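Local coordinates for Tetur07g02040 (Tetranychus urticae, PDB 6BDJ), which probably cleaves aromatic rings as a ferric-iron intradiol dioxygenase, inserting both atoms of molecular oxygen, in a plant-feeding spider mite, at residues Ile51-Ser54 with Asn55-Glu58; Ser93-Ser97 with Gly98-Lys102; Ser171-Ile174 with Gln175-Pro179. One frame throughout, in Å; residues are numbered along the deposited sequence.

Interaction 1: residues Ile51-Ser54 with Asn55-Glu58; sequences IIRS and NIVE
A salt bridge spans the bend that residues 51-58 make before strand 64-73, where Arg53 reaches over the turn to meet Glu58. The guanidinium takes hold of a single carboxylate oxygen with both terminal nitrogens: Arg53 NH1 lies 2.9 Å from Glu58 OE2, and Arg53 NH2 lies 3.1 Å from the same Glu58 OE2. That oxygen sits almost in the guanidinium plane and receives NH1 on its anti lone pair, while NH2 comes from the same anti side but well out of the carboxylate plane. The two flat groups are turned 65° from each other. With the Arg53 chain extended from CG to NE, its shaft runs beside the backbone, and Arg53 CD comes within 3.2 Å of Asn55 O. Ile56 CA lies over the rim of one guanidinium face and Ile51 CG2 over the rim of the opposite one. Asn55 OD1 accepts a hydrogen bond from Val57 N at 3.1 Å, an Asx turn that shapes the backbone leading to Glu58. Arg53 NH2 also bonds to Arg120 O, and Asn55 ND2 is held by Glu134. Because Glu58 OE2 takes both Arg53 nitrogens and Glu58 OE1 pairs with Arg116, the carboxylate bridges two arginines, which would be expected to favour its ionised form.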
ATOM      1  N   ILE A  51     -14.506  -2.744   0.172  1.00 43.87           N
ATOM      2  CA  ILE A  51     -14.347  -3.645   1.281  1.00 43.28           C
ATOM      3  C   ILE A  51     -13.899  -2.766   2.422  1.00 43.62           C
ATOM      4  O   ILE A  51     -12.705  -2.639   2.713  1.00 43.64           O
ATOM      5  CB  ILE A  51     -13.342  -4.749   0.977  1.00 42.03           C
ATOM      6  CG1 ILE A  51     -13.762  -5.473  -0.303  1.00 42.89           C
ATOM      7  CG2 ILE A  51     -13.310  -5.748   2.142  1.00 42.07           C
ATOM      8  CD1 ILE A  51     -12.716  -6.447  -0.829  1.00 42.81           C
ATOM      9  N   ILE A  52     -14.875  -2.118   3.028  1.00 43.18           N
ATOM     10  CA  ILE A  52     -14.615  -1.038   3.929  1.00 45.48           C
ATOM     11  C   ILE A  52     -14.473  -1.597   5.317  1.00 46.01           C
ATOM     12  O   ILE A  52     -15.461  -1.914   5.961  1.00 45.97           O
ATOM     13  CB  ILE A  52     -15.700   0.038   3.866  1.00 46.82           C
ATOM     14  CG1 ILE A  52     -15.890   0.521   2.421  1.00 48.35           C
ATOM     15  CG2 ILE A  52     -15.337   1.219   4.791  1.00 48.42           C
ATOM     16  CD1 ILE A  52     -17.166   1.327   2.196  1.00 51.13           C
ATOM     17  N   ARG A  53     -13.225  -1.698   5.760  1.00 47.12           N
ATOM     18  CA  ARG A  53     -12.879  -2.296   7.048  1.00 47.76           C
ATOM     19  C   ARG A  53     -11.484  -1.870   7.415  1.00 50.06           C
ATOM     20  O   ARG A  53     -10.646  -1.619   6.524  1.00 47.13           O
ATOM     21  CB  ARG A  53     -12.859  -3.824   6.941  1.00 45.98           C
ATOM     22  CG  ARG A  53     -11.772  -4.350   6.016  1.00 43.92           C
ATOM     23  CD  ARG A  53     -11.907  -5.807   5.748  1.00 44.67           C
ATOM     24  NE  ARG A  53     -11.108  -6.262   4.605  1.00 45.12           N
ATOM     25  CZ  ARG A  53     -10.939  -7.544   4.295  1.00 42.68           C
ATOM     26  NH1 ARG A  53     -11.514  -8.481   5.049  1.00 42.61           N
ATOM     27  NH2 ARG A  53     -10.242  -7.895   3.224  1.00 42.81           N
ATOM     28  N   SER A  54     -11.210  -1.856   8.705  1.00 52.44           N
ATOM     29  CA  SER A  54      -9.893  -1.540   9.181  1.00 55.45           C
ATOM     30  C   SER A  54      -8.972  -2.753   9.213  1.00 53.44           C
ATOM     31  O   SER A  54      -7.801  -2.640   8.863  1.00 56.15           O
ATOM     32  CB  SER A  54      -9.949  -0.951  10.578  1.00 60.12           C
ATOM     33  OG  SER A  54      -8.657  -0.438  10.884  1.00 67.18           O
ATOM     34  N   ASN A  55      -9.461  -3.895   9.676  1.00 52.22           N
ATOM     35  CA  ASN A  55      -8.619  -5.094   9.751  1.00 49.93           C
ATOM     36  C   ASN A  55      -8.770  -5.917   8.476  1.00 46.88           C
ATOM     37  O   ASN A  55      -9.845  -6.397   8.171  1.00 44.66           O
ATOM     38  CB  ASN A  55      -8.938  -5.926  10.998  1.00 52.14           C
ATOM     39  CG  ASN A  55      -7.981  -7.098  11.165  1.00 51.81           C
ATOM     40  OD1 ASN A  55      -7.962  -8.029  10.357  1.00 52.01           O
ATOM     41  ND2 ASN A  55      -7.159  -7.042  12.206  1.00 51.90           N
ATOM     42  N   ILE A  56      -7.675  -6.081   7.741  1.00 46.76           N
ATOM     43  CA  ILE A  56      -7.663  -6.704   6.414  1.00 45.27           C
ATOM     44  C   ILE A  56      -6.921  -8.033   6.404  1.00 46.79           C
ATOM     45  O   ILE A  56      -6.694  -8.607   5.340  1.00 48.17           O
ATOM     46  CB  ILE A  56      -7.044  -5.755   5.343  1.00 45.65           C
ATOM     47  CG1 ILE A  56      -5.580  -5.393   5.650  1.00 46.75           C
ATOM     48  CG2 ILE A  56      -7.834  -4.471   5.308  1.00 46.80           C
ATOM     49  CD1 ILE A  56      -4.876  -4.534   4.598  1.00 45.52           C
ATOM     50  N   VAL A  57      -6.565  -8.531   7.589  1.00 48.00           N
ATOM     51  CA  VAL A  57      -5.679  -9.700   7.720  1.00 48.92           C
ATOM     52  C   VAL A  57      -6.330 -10.998   7.280  1.00 46.84           C
ATOM     53  O   VAL A  57      -5.690 -11.793   6.609  1.00 48.92           O
ATOM     54  CB  VAL A  57      -5.156  -9.827   9.164  1.00 52.71           C
ATOM     55  CG1 VAL A  57      -4.296 -11.083   9.355  1.00 53.90           C
ATOM     56  CG2 VAL A  57      -4.316  -8.601   9.522  1.00 52.19           C
ATOM     57  N   GLU A  58      -7.578 -11.223   7.691  1.00 46.30           N
ATOM     58  CA  GLU A  58      -8.295 -12.468   7.440  1.00 44.57           C
ATOM     59  C   GLU A  58      -7.474 -13.605   8.049  1.00 45.86           C
ATOM     60  O   GLU A  58      -7.137 -13.522   9.210  1.00 46.49           O
ATOM     61  CB  GLU A  58      -8.649 -12.647   5.952  1.00 42.92           C
ATOM     62  CG  GLU A  58      -9.538 -11.533   5.427  1.00 41.84           C
ATOM     63  CD  GLU A  58     -10.171 -11.806   4.070  1.00 41.88           C
ATOM     64  OE1 GLU A  58     -10.002 -12.868   3.461  1.00 45.41           O
ATOM     65  OE2 GLU A  58     -10.793 -10.882   3.552  1.00 41.03           O
TER

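Interaction 2: residues Ser93-Ser97 with Gly98-Lys102; sequences SGIYS and GFMDK. With FE (Fe (III) ion), chain C.
Tyr96 O is the polar atom on which this turn closes: Phe99 N donates to it at 3.0 Å, with an N-H...O angle of 148°, across a type II beta turn running from Tyr96 to Phe99. Gly98 occupies the third position of the turn, where its backbone angles would jam any CB against Ser97 O. A type I turn from Phe99 to Lys102 follows directly, closed by Lys102 N on Phe99 O at 3.0 Å. Side chains pack on one another across the two turns. Ile95 CG2, placed anti to the backbone N, rests against Met100, 3.7 Å from Met100 CA and 3.9 Å from Met100 CG, the two side chains crossing at about a right angle. Tyr96 CB meets the ring of Phe99 obliquely, 4.3 Å from Phe99 CD2, and both rings meet Tyr45. Asp114 accepts from Gly98 N in the first turn and from Met100 N in the second, and Ser97 OG bonds to Phe118 O. Tyr96 CG lies anti to the carbonyl carbon (chi1 -78°), and the end of the side chain leads away from 98-102, carrying Tyr96 OH to within 1.9 Å of the ferric iron. The turn hydrogen bond and the Asp114 contacts thus fix the backbone from which Tyr96 reaches the metal, where it joins His147, His149 and a water, whose O is 2.2 Å from the iron, as expected of a ferric intradiol dioxygenase site.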
ATOM      1  N   SER A  93       4.309 -14.752   1.653  1.00 66.93           N
ATOM      2  CA  SER A  93       4.985 -15.467   0.566  1.00 70.15           C
ATOM      3  C   SER A  93       4.799 -14.830  -0.808  1.00 68.85           C
ATOM      4  O   SER A  93       5.115 -15.424  -1.824  1.00 70.05           O
ATOM      5  CB  SER A  93       4.451 -16.892   0.539  1.00 74.43           C
ATOM      6  OG  SER A  93       3.105 -16.881   0.147  1.00 71.87           O
ATOM      7  N   GLY A  94       4.258 -13.614  -0.835  1.00 66.61           N
ATOM      8  CA  GLY A  94       4.111 -12.836  -2.054  1.00 64.98           C
ATOM      9  C   GLY A  94       2.881 -13.031  -2.908  1.00 64.15           C
ATOM     10  O   GLY A  94       2.921 -12.684  -4.098  1.00 65.56           O
ATOM     11  N   ILE A  95       1.814 -13.586  -2.322  1.00 60.94           N
ATOM     12  CA  ILE A  95       0.579 -13.855  -3.046  1.00 59.35           C
ATOM     13  C   ILE A  95      -0.425 -12.716  -2.833  1.00 54.32           C
ATOM     14  O   ILE A  95      -0.575 -12.219  -1.721  1.00 54.89           O
ATOM     15  CB  ILE A  95      -0.059 -15.168  -2.547  1.00 60.85           C
ATOM     16  CG1 ILE A  95       0.859 -16.372  -2.800  1.00 66.63           C
ATOM     17  CG2 ILE A  95      -1.394 -15.419  -3.218  1.00 58.34           C
ATOM     18  CD1 ILE A  95       1.383 -16.534  -4.227  1.00 70.32           C
ATOM     19  N   TYR A  96      -1.067 -12.303  -3.919  1.00 49.71           N
ATOM     20  CA  TYR A  96      -2.143 -11.337  -3.878  1.00 47.07           C
ATOM     21  C   TYR A  96      -3.467 -12.079  -3.957  1.00 45.82           C
ATOM     22  O   TYR A  96      -3.656 -12.922  -4.831  1.00 44.35           O
ATOM     23  CB  TYR A  96      -2.069 -10.395  -5.066  1.00 47.53           C
ATOM     24  CG  TYR A  96      -1.020  -9.319  -4.916  1.00 47.80           C
ATOM     25  CD1 TYR A  96      -1.318  -8.141  -4.289  1.00 46.88           C
ATOM     26  CD2 TYR A  96       0.272  -9.514  -5.385  1.00 50.09           C
ATOM     27  CE1 TYR A  96      -0.369  -7.132  -4.157  1.00 51.45           C
ATOM     28  CE2 TYR A  96       1.240  -8.516  -5.266  1.00 53.67           C
ATOM     29  CZ  TYR A  96       0.910  -7.316  -4.655  1.00 52.77           C
ATOM     30  OH  TYR A  96       1.864  -6.355  -4.500  1.00 57.67           O
ATOM     31  N   SER A  97      -4.384 -11.716  -3.059  1.00 46.23           N
ATOM     32  CA  SER A  97      -5.747 -12.242  -3.044  1.00 43.54           C
ATOM     33  C   SER A  97      -6.445 -11.864  -4.331  1.00 45.41           C
ATOM     34  O   SER A  97      -6.224 -10.774  -4.856  1.00 44.76           O
ATOM     35  CB  SER A  97      -6.502 -11.739  -1.840  1.00 41.72           C
ATOM     36  OG  SER A  97      -6.759 -10.342  -1.822  1.00 38.87           O
ATOM     37  N   GLY A  98      -7.188 -12.817  -4.889  1.00 44.34           N
ATOM     38  CA  GLY A  98      -7.738 -12.679  -6.215  1.00 44.59           C
ATOM     39  C   GLY A  98      -6.862 -13.181  -7.347  1.00 47.89           C
ATOM     40  O   GLY A  98      -7.372 -13.504  -8.426  1.00 48.17           O
ATOM     41  N   PHE A  99      -5.556 -13.236  -7.114  1.00 48.46           N
ATOM     42  CA  PHE A  99      -4.586 -13.725  -8.097  1.00 51.98           C
ATOM     43  C   PHE A  99      -3.720 -14.807  -7.449  1.00 53.92           C
ATOM     44  O   PHE A  99      -2.536 -14.892  -7.683  1.00 52.96           O
ATOM     45  CB  PHE A  99      -3.743 -12.530  -8.571  1.00 50.92           C
ATOM     46  CG  PHE A  99      -4.575 -11.383  -9.082  1.00 49.14           C
ATOM     47  CD1 PHE A  99      -4.989 -11.345 -10.402  1.00 50.07           C
ATOM     48  CD2 PHE A  99      -4.966 -10.365  -8.232  1.00 46.86           C
ATOM     49  CE1 PHE A  99      -5.772 -10.312 -10.874  1.00 49.89           C
ATOM     50  CE2 PHE A  99      -5.749  -9.316  -8.692  1.00 46.83           C
ATOM     51  CZ  PHE A  99      -6.158  -9.294 -10.018  1.00 47.87           C
ATOM     52  N   MET A 100      -4.352 -15.666  -6.655  1.00 56.40           N
ATOM     53  CA  MET A 100      -3.646 -16.686  -5.886  1.00 58.14           C
ATOM     54  C   MET A 100      -2.996 -17.773  -6.732  1.00 62.24           C
ATOM     55  O   MET A 100      -2.115 -18.461  -6.224  1.00 63.42           O
ATOM     56  CB  MET A 100      -4.577 -17.350  -4.858  1.00 56.19           C
ATOM     57  CG  MET A 100      -5.081 -16.399  -3.793  1.00 54.79           C
ATOM     58  SD  MET A 100      -6.191 -17.184  -2.597  1.00 54.81           S
ATOM     59  CE  MET A 100      -5.037 -18.037  -1.510  1.00 55.33           C
ATOM     60  N   ASP A 101      -3.452 -17.957  -7.979  1.00 66.22           N
ATOM     61  CA  ASP A 101      -2.852 -18.884  -8.905  1.00 74.88           C
ATOM     62  C   ASP A 101      -1.682 -18.243  -9.663  1.00 77.12           C
ATOM     63  O   ASP A 101      -1.223 -18.816 -10.643  1.00 81.55           O
ATOM     64  CB  ASP A 101      -3.915 -19.436  -9.883  1.00 79.48           C
ATOM     65  CG  ASP A 101      -4.403 -18.389 -10.864  1.00 82.03           C
ATOM     66  OD1 ASP A 101      -4.552 -17.215 -10.445  1.00 82.52           O
ATOM     67  OD2 ASP A 101      -4.638 -18.736 -12.042  1.00 87.51           O
ATOM     68  N   LYS A 102      -1.206 -17.079  -9.200  1.00 73.32           N
ATOM     69  CA  LYS A 102      -0.086 -16.327  -9.780  1.00 76.03           C
ATOM     70  C   LYS A 102      -0.078 -16.351 -11.314  1.00 77.23           C
ATOM     71  O   LYS A 102       0.858 -16.881 -11.910  1.00 76.90           O
ATOM     72  CB  LYS A 102       1.278 -16.794  -9.222  1.00 77.62           C
TER
HETATM   73 FE    FE C 301       2.586  -5.205  -5.889  1.00 69.11          FE
HETATM   74  O   HOH W   1       1.642  -5.375  -7.833  1.00 52.31           O

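Interaction 3: residues Ser171-Ile174 with Gln175-Pro179; sequences SQVI and QSKSP
The backbone leaves helix 168-175 by passing from i-to-i+4 to i-to-i+3 hydrogen bonding, Gln175 N donating to Ser171 O at 2.9 Å and Lys177 N to Ile174 O at 3.0 Å. Between these two bonds the amide of Ser176 is shared, reaching Gln172 O at 3.3 Å and, more weakly, Val173 O. Ser176 adds a side-chain bond of its own. Its hydroxyl lies between the backbone N and the carbonyl carbon (chi1 67°), which folds it back over the helix end, where Ser176 OG donates to Val173 O at 2.6 Å. Val173 O is therefore gripped twice by one residue, strongly by the hydroxyl and weakly by the amide, and the hydroxyl bond holds the serine side chain in its rotation. Beside it, Lys177 lies alongside Val173, both side chains pointing the same way. The lysine chain bends at its last torsion (chi4 82°), bringing Lys177 NZ to 3.4 Å from Val173 CG1, while farther back Lys177 CB passes 3.7 Å from Ile174 O. This approach of NZ to a methyl group is a packing contact, not a polar bond. Ile174 turns instead into the protein, where it packs on Phe137 and Tyr180. Carbonyls of a last helical turn taken up by following amides and by a serine hydroxyl are characteristic of a helix C-terminus running into a loop, here the one that links helix 168-175 to helix 194-198.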
ATOM      1  N   SER A 171      12.990  -3.314   7.327  1.00 99.10           N
ATOM      2  CA  SER A 171      12.715  -4.413   6.405  1.00 98.59           C
ATOM      3  C   SER A 171      13.631  -5.590   6.661  1.00101.97           C
ATOM      4  O   SER A 171      13.177  -6.725   6.707  1.00101.54           O
ATOM      5  CB  SER A 171      12.836  -3.962   4.948  1.00 97.25           C
ATOM      6  OG  SER A 171      12.627  -5.048   4.050  1.00 96.45           O
ATOM      7  N   GLN A 172      14.913  -5.313   6.876  1.00106.97           N
ATOM      8  CA  GLN A 172      15.896  -6.374   7.153  1.00111.46           C
ATOM      9  C   GLN A 172      15.585  -7.118   8.442  1.00112.80           C
ATOM     10  O   GLN A 172      15.700  -8.328   8.495  1.00114.66           O
ATOM     11  CB  GLN A 172      17.328  -5.802   7.218  1.00116.78           C
ATOM     12  CG  GLN A 172      18.405  -6.873   7.116  1.00122.97           C
ATOM     13  CD  GLN A 172      18.551  -7.481   5.718  1.00122.24           C
ATOM     14  OE1 GLN A 172      17.960  -7.015   4.738  1.00120.00           O
ATOM     15  NE2 GLN A 172      19.347  -8.540   5.629  1.00126.55           N
ATOM     16  N   VAL A 173      15.211  -6.379   9.482  1.00112.17           N
ATOM     17  CA  VAL A 173      14.844  -6.972  10.769  1.00114.55           C
ATOM     18  C   VAL A 173      13.638  -7.879  10.607  1.00110.31           C
ATOM     19  O   VAL A 173      13.658  -9.020  11.046  1.00110.35           O
ATOM     20  CB  VAL A 173      14.594  -5.883  11.843  1.00116.33           C
ATOM     21  CG1 VAL A 173      13.857  -6.419  13.069  1.00117.77           C
ATOM     22  CG2 VAL A 173      15.929  -5.264  12.257  1.00121.99           C
ATOM     23  N   ILE A 174      12.594  -7.370   9.958  1.00107.44           N
ATOM     24  CA  ILE A 174      11.362  -8.149   9.812  1.00106.10           C
ATOM     25  C   ILE A 174      11.551  -9.383   8.921  1.00105.43           C
ATOM     26  O   ILE A 174      10.984 -10.444   9.204  1.00101.19           O
ATOM     27  CB  ILE A 174      10.174  -7.286   9.377  1.00102.16           C
ATOM     28  CG1 ILE A 174       9.785  -6.366  10.552  1.00103.95           C
ATOM     29  CG2 ILE A 174       8.973  -8.168   8.999  1.00 98.35           C
ATOM     30  CD1 ILE A 174       8.707  -5.364  10.242  1.00101.27           C
ATOM     31  N   GLN A 175      12.362  -9.257   7.884  1.00108.05           N
ATOM     32  CA  GLN A 175      12.599 -10.388   6.979  1.00111.13           C
ATOM     33  C   GLN A 175      13.402 -11.502   7.654  1.00115.72           C
ATOM     34  O   GLN A 175      13.352 -12.638   7.218  1.00118.80           O
ATOM     35  CB  GLN A 175      13.247  -9.934   5.648  1.00113.84           C
ATOM     36  CG  GLN A 175      14.398 -10.819   5.110  1.00120.47           C
ATOM     37  CD  GLN A 175      13.951 -12.199   4.615  1.00122.31           C
ATOM     38  OE1 GLN A 175      12.948 -12.298   3.917  1.00121.76           O
ATOM     39  NE2 GLN A 175      14.687 -13.265   4.997  1.00129.03           N
ATOM     40  N   SER A 176      14.133 -11.186   8.716  1.00119.01           N
ATOM     41  CA  SER A 176      14.816 -12.224   9.495  1.00124.79           C
ATOM     42  C   SER A 176      13.899 -12.995  10.451  1.00124.49           C
ATOM     43  O   SER A 176      14.340 -13.995  11.002  1.00129.18           O
ATOM     44  CB  SER A 176      16.004 -11.665  10.282  1.00129.83           C
ATOM     45  OG  SER A 176      15.574 -10.789  11.305  1.00130.06           O
ATOM     46  N   LYS A 177      12.650 -12.552  10.635  1.00118.72           N
ATOM     47  CA  LYS A 177      11.719 -13.261  11.501  1.00118.04           C
ATOM     48  C   LYS A 177      10.772 -14.159  10.702  1.00111.68           C
ATOM     49  O   LYS A 177      10.474 -13.935   9.503  1.00108.83           O
ATOM     50  CB  LYS A 177      10.931 -12.285  12.377  1.00119.05           C
ATOM     51  CG  LYS A 177      11.772 -11.484  13.352  1.00126.00           C
ATOM     52  CD  LYS A 177      10.920 -10.871  14.474  1.00127.95           C
ATOM     53  CE  LYS A 177      11.736  -9.973  15.406  1.00133.82           C
ATOM     54  NZ  LYS A 177      11.921  -8.602  14.847  1.00132.75           N
ATOM     55  N   SER A 178      10.273 -15.170  11.407  1.00110.29           N
ATOM     56  CA  SER A 178       9.256 -16.055  10.881  1.00105.02           C
ATOM     57  C   SER A 178       7.958 -15.268  10.717  1.00 97.60           C
ATOM     58  O   SER A 178       7.681 -14.380  11.513  1.00 99.01           O
ATOM     59  CB  SER A 178       9.056 -17.244  11.820  1.00109.28           C
ATOM     60  OG  SER A 178       7.923 -18.002  11.435  1.00105.25           O
ATOM     61  N   PRO A 179       7.169 -15.526   9.679  1.00 88.38           N
ATOM     62  CA  PRO A 179       7.424 -16.470   8.590  1.00 86.95           C
ATOM     63  C   PRO A 179       8.126 -15.864   7.378  1.00 85.67           C
ATOM     64  O   PRO A 179       8.244 -16.529   6.344  1.00 84.76           O
ATOM     65  CB  PRO A 179       6.015 -16.863   8.178  1.00 83.95           C
ATOM     66  CG  PRO A 179       5.230 -15.611   8.387  1.00 80.47           C
ATOM     67  CD  PRO A 179       5.888 -14.831   9.510  1.00 83.00           C
TER

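How the interactions relate
The three contacts follow one another along the chain, all within the range of the dioxygenase family, and none touches another. Interaction 1 precedes strand 64-73, interaction 2 lies in the long loop between strands 84-88 and 120-124, and interaction 3 ends helix 168-175. Their centres are about 17 Å (1 and 2), 20 Å (2 and 3) and 23 Å (1 and 3) apart. Arg120, at the start of strand 120-124, bonds to both interactions 1 and 2. Pro179 of interaction 3 touches Tyr92, the residue just before 93-97. The Ile56 side chain lies about 13 Å from the iron and that of Ser171 about 10 Å from the His147 side chain, so only interaction 2 supplies a ligand, Tyr96.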